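Local coordinates for uncharacterized protein (Staphylococcus aureus subsp. aureus, PDB 3H04) that is of unknown function but belongs to the alpha/beta-hydrolase clan and is probably a serine hydrolase of the feruloyl-esterase-like type, at residues F136-I150 against L174-I186. Residues are numbered along the deposited sequence; the frame is centred on the assembly and turned at random.
Sequences FKTTNSYYAKIAQSI and LIYVYARGTGKWI
Ala144 and Ala147 of helix 141-147 pack on Gly181 and Tyr178 of helix 174-182, the axes passing 7.0 Å apart at a crossing angle of -116°. Gly181 permits this closeness: Ala147 CB lies 3.7 Å from Gly181 CA, as a knob among Val177, Tyr178, Gly181 and Thr182. Ahead of helix 141-147, Asn140 N donates a nearly straight bond to Arg180 O (2.9 Å, 171° at the hydrogen), while Asn140 OD1, as N-cap, accepts weakly from Tyr142 N and Tyr143 N. Tyr143 fills a second hole, its CD2 3.4 Å from Arg180 CB, and its ring face receives the edge of Tyr176, T-shaped with planes at 76°. Both hydroxyls hydrogen-bond OD1 of Asp222. These helices are inserted between strands 121-125 and 212-217 of the alpha/beta-hydrolase sheet, and Tyr143 lies near, without touching, a probable Ser104-His248-Asp220 triad. Bent at chi2 and chi3, Arg180 brings its guanidinium between Phe136 CD1 on one face and, unbonded on the other, Asn140 ND2. Arg180 NH1 donates in the guanidinium plane to Tyr176 OH (2.9 Å), and water 2 accepts from NE. Asp222 O and Pro135 O take bonds from NH1 and NH2, and Tyr221 O from Asn140 ND2. Phe136 turns a face to the edge of Trp185, ring centroids 5.1 Å apart. Toward the end of helix 141-147, Ile146 CG2 meets Val177 CG1 at 3.6 Å, and Ile150 lies against Tyr178.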
loop_
_atom_site.group_PDB
_atom_site.type_symbol
_atom_site.label_atom_id
_atom_site.label_comp_id
_atom_site.label_asym_id
_atom_site.label_seq_id
_atom_site.Cartn_x
_atom_site.Cartn_y
_atom_site.Cartn_z
ATOM N N PHE A 136 -5.502 -8.717 -12.699
ATOM C CA PHE A 136 -5.224 -9.482 -11.487
ATOM C C PHE A 136 -5.702 -10.934 -11.509
ATOM O O PHE A 136 -5.174 -11.767 -10.787
ATOM C CB PHE A 136 -5.795 -8.791 -10.268
ATOM C CG PHE A 136 -5.207 -7.434 -10.014
ATOM C CD1 PHE A 136 -3.956 -7.073 -10.516
ATOM C CD2 PHE A 136 -5.897 -6.512 -9.249
ATOM C CE1 PHE A 136 -3.409 -5.811 -10.274
ATOM C CE2 PHE A 136 -5.370 -5.250 -9.030
ATOM C CZ PHE A 136 -4.103 -4.909 -9.530
ATOM N N LYS A 137 -6.696 -11.218 -12.327
ATOM C CA LYS A 137 -7.224 -12.563 -12.487
ATOM C C LYS A 137 -6.367 -13.414 -13.433
ATOM O O LYS A 137 -6.164 -14.602 -13.198
ATOM C CB LYS A 137 -8.640 -12.471 -13.031
ATOM C CG LYS A 137 -9.637 -11.912 -12.044
ATOM C CD LYS A 137 -11.035 -11.673 -12.685
ATOM C CE LYS A 137 -11.659 -12.955 -13.203
ATOM N NZ LYS A 137 -12.778 -12.640 -14.087
ATOM N N THR A 138 -5.825 -12.795 -14.474
ATOM C CA THR A 138 -5.120 -13.530 -15.497
ATOM C C THR A 138 -3.595 -13.470 -15.321
ATOM O O THR A 138 -3.062 -12.769 -14.458
ATOM C CB THR A 138 -5.492 -12.989 -16.884
ATOM O OG1 THR A 138 -5.051 -11.638 -16.963
ATOM C CG2 THR A 138 -7.027 -13.005 -17.112
ATOM N N THR A 139 -2.908 -14.256 -16.135
ATOM C CA THR A 139 -1.460 -14.249 -16.193
ATOM C C THR A 139 -0.925 -12.897 -16.576
ATOM O O THR A 139 -1.416 -12.294 -17.505
ATOM C CB THR A 139 -0.975 -15.278 -17.237
ATOM O OG1 THR A 139 -1.203 -16.568 -16.686
ATOM C CG2 THR A 139 0.503 -15.120 -17.535
ATOM N N ASN A 140 0.067 -12.416 -15.834
ATOM C CA ASN A 140 0.781 -11.195 -16.180
ATOM C C ASN A 140 2.024 -11.560 -17.009
ATOM O O ASN A 140 2.906 -12.293 -16.543
ATOM C CB ASN A 140 1.154 -10.423 -14.919
ATOM C CG ASN A 140 1.887 -9.099 -15.204
ATOM O OD1 ASN A 140 2.967 -9.071 -15.832
ATOM N ND2 ASN A 140 1.354 -8.020 -14.671
ATOM N N SER A 141 2.053 -11.048 -18.248
ATOM C CA SER A 141 3.166 -11.229 -19.205
ATOM C C SER A 141 4.550 -10.951 -18.671
ATOM O O SER A 141 5.510 -11.668 -18.985
ATOM C CB SER A 141 2.977 -10.248 -20.398
ATOM O OG SER A 141 1.989 -10.735 -21.239
ATOM N N TYR A 142 4.672 -9.851 -17.949
ATOM C CA TYR A 142 5.960 -9.415 -17.434
ATOM C C TYR A 142 6.548 -10.456 -16.491
ATOM O O TYR A 142 7.750 -10.666 -16.504
ATOM C CB TYR A 142 5.824 -8.052 -16.776
ATOM C CG TYR A 142 7.083 -7.503 -16.188
ATOM C CD1 TYR A 142 7.947 -6.676 -16.946
ATOM C CD2 TYR A 142 7.412 -7.756 -14.869
ATOM C CE1 TYR A 142 9.156 -6.179 -16.385
ATOM C CE2 TYR A 142 8.584 -7.269 -14.303
ATOM C CZ TYR A 142 9.460 -6.485 -15.082
ATOM O OH TYR A 142 10.572 -5.990 -14.479
ATOM N N TYR A 143 5.708 -11.114 -15.695
ATOM C CA TYR A 143 6.170 -12.094 -14.686
ATOM C C TYR A 143 6.257 -13.542 -15.144
ATOM O O TYR A 143 6.835 -14.376 -14.456
ATOM C CB TYR A 143 5.249 -11.985 -13.463
ATOM C CG TYR A 143 5.392 -10.661 -12.752
ATOM C CD1 TYR A 143 6.596 -10.301 -12.150
ATOM C CD2 TYR A 143 4.354 -9.775 -12.685
ATOM C CE1 TYR A 143 6.714 -9.073 -11.445
ATOM C CE2 TYR A 143 4.470 -8.555 -11.993
ATOM C CZ TYR A 143 5.677 -8.202 -11.419
ATOM O OH TYR A 143 5.796 -7.004 -10.738
ATOM N N ALA A 144 5.645 -13.848 -16.296
ATOM C CA ALA A 144 5.478 -15.231 -16.766
ATOM C C ALA A 144 6.774 -16.055 -16.961
ATOM O O ALA A 144 6.842 -17.233 -16.545
ATOM C CB ALA A 144 4.637 -15.211 -18.066
ATOM N N LYS A 145 7.820 -15.464 -17.546
ATOM C CA LYS A 145 9.060 -16.230 -17.834
ATOM C C LYS A 145 9.720 -16.720 -16.541
ATOM O O LYS A 145 10.046 -17.896 -16.412
ATOM C CB LYS A 145 10.090 -15.409 -18.607
ATOM C CG LYS A 145 9.705 -15.024 -20.039
ATOM C CD LYS A 145 10.961 -14.872 -20.913
ATOM C CE LYS A 145 10.628 -14.300 -22.287
ATOM N NZ LYS A 145 11.651 -14.626 -23.356
ATOM N N ILE A 146 9.911 -15.801 -15.593
ATOM C CA ILE A 146 10.513 -16.157 -14.326
ATOM C C ILE A 146 9.622 -17.140 -13.604
ATOM O O ILE A 146 10.127 -18.138 -13.031
ATOM C CB ILE A 146 10.846 -14.906 -13.447
ATOM C CG1 ILE A 146 11.981 -14.105 -14.109
ATOM C CG2 ILE A 146 11.304 -15.330 -12.038
ATOM C CD1 ILE A 146 12.707 -13.150 -13.127
ATOM N N ALA A 147 8.308 -16.910 -13.655
ATOM C CA ALA A 147 7.362 -17.829 -13.004
ATOM C C ALA A 147 7.497 -19.255 -13.534
ATOM O O ALA A 147 7.494 -20.204 -12.774
ATOM C CB ALA A 147 5.901 -17.327 -13.126
ATOM N N GLN A 148 7.676 -19.388 -14.830
ATOM C CA GLN A 148 7.889 -20.671 -15.477
ATOM C C GLN A 148 9.254 -21.324 -15.192
ATOM O O GLN A 148 9.443 -22.497 -15.540
ATOM C CB GLN A 148 7.732 -20.488 -16.994
ATOM C CG GLN A 148 6.303 -20.287 -17.372
ATOM C CD GLN A 148 6.124 -19.853 -18.822
ATOM O OE1 GLN A 148 7.024 -20.037 -19.641
ATOM N NE2 GLN A 148 4.953 -19.286 -19.134
ATOM N N SER A 149 10.195 -20.592 -14.593
ATOM C CA SER A 149 11.564 -21.119 -14.394
ATOM C C SER A 149 11.728 -21.635 -12.976
ATOM O O SER A 149 12.775 -22.222 -12.647
ATOM C CB SER A 149 12.643 -20.077 -14.665
ATOM O OG SER A 149 12.288 -19.127 -15.681
ATOM N N ILE A 150 10.718 -21.438 -12.146
ATOM C CA ILE A 150 10.702 -22.065 -10.815
ATOM C C ILE A 150 9.602 -23.132 -10.776
ATOM O O ILE A 150 8.916 -23.361 -11.781
ATOM C CB ILE A 150 10.491 -21.040 -9.714
ATOM C CG1 ILE A 150 9.140 -20.324 -9.855
ATOM C CG2 ILE A 150 11.652 -20.031 -9.709
ATOM C CD1 ILE A 150 9.133 -18.978 -9.199
ATOM N N LEU A 174 9.820 -13.961 -4.967
ATOM C CA LEU A 174 9.498 -14.895 -6.046
ATOM C C LEU A 174 8.133 -15.515 -5.888
ATOM O O LEU A 174 7.578 -15.960 -6.868
ATOM C CB LEU A 174 10.542 -16.006 -6.148
ATOM C CG LEU A 174 11.905 -15.549 -6.655
ATOM C CD1 LEU A 174 12.935 -16.687 -6.442
ATOM C CD2 LEU A 174 11.856 -15.081 -8.122
ATOM N N ILE A 175 7.615 -15.576 -4.656
ATOM C CA ILE A 175 6.237 -16.059 -4.428
ATOM C C ILE A 175 5.239 -15.173 -5.192
ATOM O O ILE A 175 4.280 -15.666 -5.810
ATOM C CB ILE A 175 5.858 -16.042 -2.942
ATOM C CG1 ILE A 175 6.755 -16.953 -2.098
ATOM C CG2 ILE A 175 4.377 -16.509 -2.738
ATOM C CD1 ILE A 175 6.554 -16.569 -0.581
ATOM N N TYR A 176 5.498 -13.874 -5.192
ATOM C CA TYR A 176 4.642 -12.894 -5.898
ATOM C C TYR A 176 4.841 -12.973 -7.436
ATOM O O TYR A 176 3.868 -12.916 -8.199
ATOM C CB TYR A 176 4.933 -11.489 -5.400
ATOM C CG TYR A 176 4.227 -10.408 -6.205
ATOM C CD1 TYR A 176 2.832 -10.207 -6.057
ATOM C CD2 TYR A 176 4.889 -9.680 -7.150
ATOM C CE1 TYR A 176 2.143 -9.307 -6.815
ATOM C CE2 TYR A 176 4.217 -8.682 -7.895
ATOM C CZ TYR A 176 2.832 -8.501 -7.710
ATOM O OH TYR A 176 2.041 -7.590 -8.422
ATOM N N VAL A 177 6.087 -13.089 -7.878
ATOM C CA VAL A 177 6.377 -13.244 -9.301
ATOM C C VAL A 177 5.655 -14.481 -9.832
ATOM O O VAL A 177 5.018 -14.467 -10.914
ATOM C CB VAL A 177 7.925 -13.376 -9.519
ATOM C CG1 VAL A 177 8.221 -13.922 -10.894
ATOM C CG2 VAL A 177 8.673 -11.970 -9.367
ATOM N N TYR A 178 5.732 -15.548 -9.053
ATOM C CA TYR A 178 5.086 -16.796 -9.419
ATOM C C TYR A 178 3.567 -16.591 -9.480
ATOM O O TYR A 178 2.914 -17.006 -10.437
ATOM C CB TYR A 178 5.423 -17.869 -8.387
ATOM C CG TYR A 178 4.740 -19.183 -8.659
ATOM C CD1 TYR A 178 5.202 -20.023 -9.644
ATOM C CD2 TYR A 178 3.645 -19.580 -7.909
ATOM C CE1 TYR A 178 4.575 -21.282 -9.879
ATOM C CE2 TYR A 178 3.013 -20.789 -8.151
ATOM C CZ TYR A 178 3.474 -21.621 -9.128
ATOM O OH TYR A 178 2.820 -22.798 -9.341
ATOM N N ALA A 179 3.019 -15.986 -8.438
ATOM C CA ALA A 179 1.577 -15.762 -8.377
ATOM C C ALA A 179 1.038 -14.951 -9.582
ATOM O O ALA A 179 0.045 -15.374 -10.261
ATOM C CB ALA A 179 1.217 -15.056 -7.043
ATOM N N ARG A 180 1.649 -13.789 -9.846
ATOM C CA ARG A 180 1.261 -12.986 -11.041
ATOM C C ARG A 180 1.542 -13.694 -12.358
ATOM O O ARG A 180 0.741 -13.622 -13.308
ATOM C CB ARG A 180 1.961 -11.637 -11.042
ATOM C CG ARG A 180 1.639 -10.724 -9.885
ATOM C CD ARG A 180 0.137 -10.454 -9.676
ATOM N NE ARG A 180 -0.547 -9.934 -10.869
ATOM C CZ ARG A 180 -0.444 -8.686 -11.326
ATOM N NH1 ARG A 180 0.327 -7.769 -10.730
ATOM N NH2 ARG A 180 -1.098 -8.340 -12.417
ATOM N N GLY A 181 2.712 -14.340 -12.458
ATOM C CA GLY A 181 3.104 -14.970 -13.682
ATOM C C GLY A 181 2.306 -16.223 -14.050
ATOM O O GLY A 181 2.448 -16.751 -15.192
ATOM N N THR A 182 1.546 -16.782 -13.090
ATOM C CA THR A 182 0.700 -17.967 -13.359
ATOM C C THR A 182 -0.776 -17.624 -13.241
ATOM O O THR A 182 -1.655 -18.497 -13.436
ATOM C CB THR A 182 0.991 -19.117 -12.399
ATOM O OG1 THR A 182 0.822 -18.681 -11.042
ATOM C CG2 THR A 182 2.396 -19.652 -12.610
ATOM N N GLY A 183 -1.060 -16.365 -12.915
ATOM C CA GLY A 183 -2.451 -15.932 -12.675
ATOM C C GLY A 183 -3.099 -16.535 -11.429
ATOM O O GLY A 183 -4.320 -16.622 -11.350
ATOM N N LYS A 184 -2.299 -16.943 -10.447
ATOM C CA LYS A 184 -2.834 -17.519 -9.211
ATOM C C LYS A 184 -2.908 -16.524 -8.038
ATOM O O LYS A 184 -3.121 -16.926 -6.905
ATOM C CB LYS A 184 -1.976 -18.705 -8.788
ATOM C CG LYS A 184 -2.100 -19.900 -9.694
ATOM C CD LYS A 184 -0.950 -20.905 -9.475
ATOM C CE LYS A 184 -0.902 -21.886 -10.686
ATOM N NZ LYS A 184 -0.061 -23.097 -10.504
ATOM N N TRP A 185 -2.695 -15.242 -8.299
ATOM C CA TRP A 185 -2.654 -14.235 -7.226
ATOM C C TRP A 185 -3.988 -14.130 -6.483
ATOM O O TRP A 185 -4.002 -14.050 -5.275
ATOM C CB TRP A 185 -2.253 -12.863 -7.787
ATOM C CG TRP A 185 -1.993 -11.811 -6.747
ATOM C CD1 TRP A 185 -0.949 -11.754 -5.880
ATOM C CD2 TRP A 185 -2.757 -10.624 -6.527
ATOM N NE1 TRP A 185 -1.037 -10.646 -5.080
ATOM C CE2 TRP A 185 -2.119 -9.904 -5.487
ATOM C CE3 TRP A 185 -3.903 -10.074 -7.141
ATOM C CZ2 TRP A 185 -2.610 -8.702 -5.012
ATOM C CZ3 TRP A 185 -4.401 -8.899 -6.664
ATOM C CH2 TRP A 185 -3.738 -8.190 -5.626
ATOM N N ILE A 186 -5.099 -14.125 -7.205
ATOM C CA ILE A 186 -6.416 -14.137 -6.542
ATOM C C ILE A 186 -6.639 -15.409 -5.689
ATOM O O ILE A 186 -7.252 -15.375 -4.622
ATOM C CB ILE A 186 -7.567 -14.017 -7.553
ATOM C CG1 ILE A 186 -7.587 -12.631 -8.180
ATOM C CG2 ILE A 186 -8.917 -14.356 -6.866
ATOM C CD1 ILE A 186 -8.128 -11.535 -7.287
HETATM O O HOH W 1 -4.743 -14.210 -10.215
HETATM O O HOH W 2 -1.980 -11.724 -12.319
#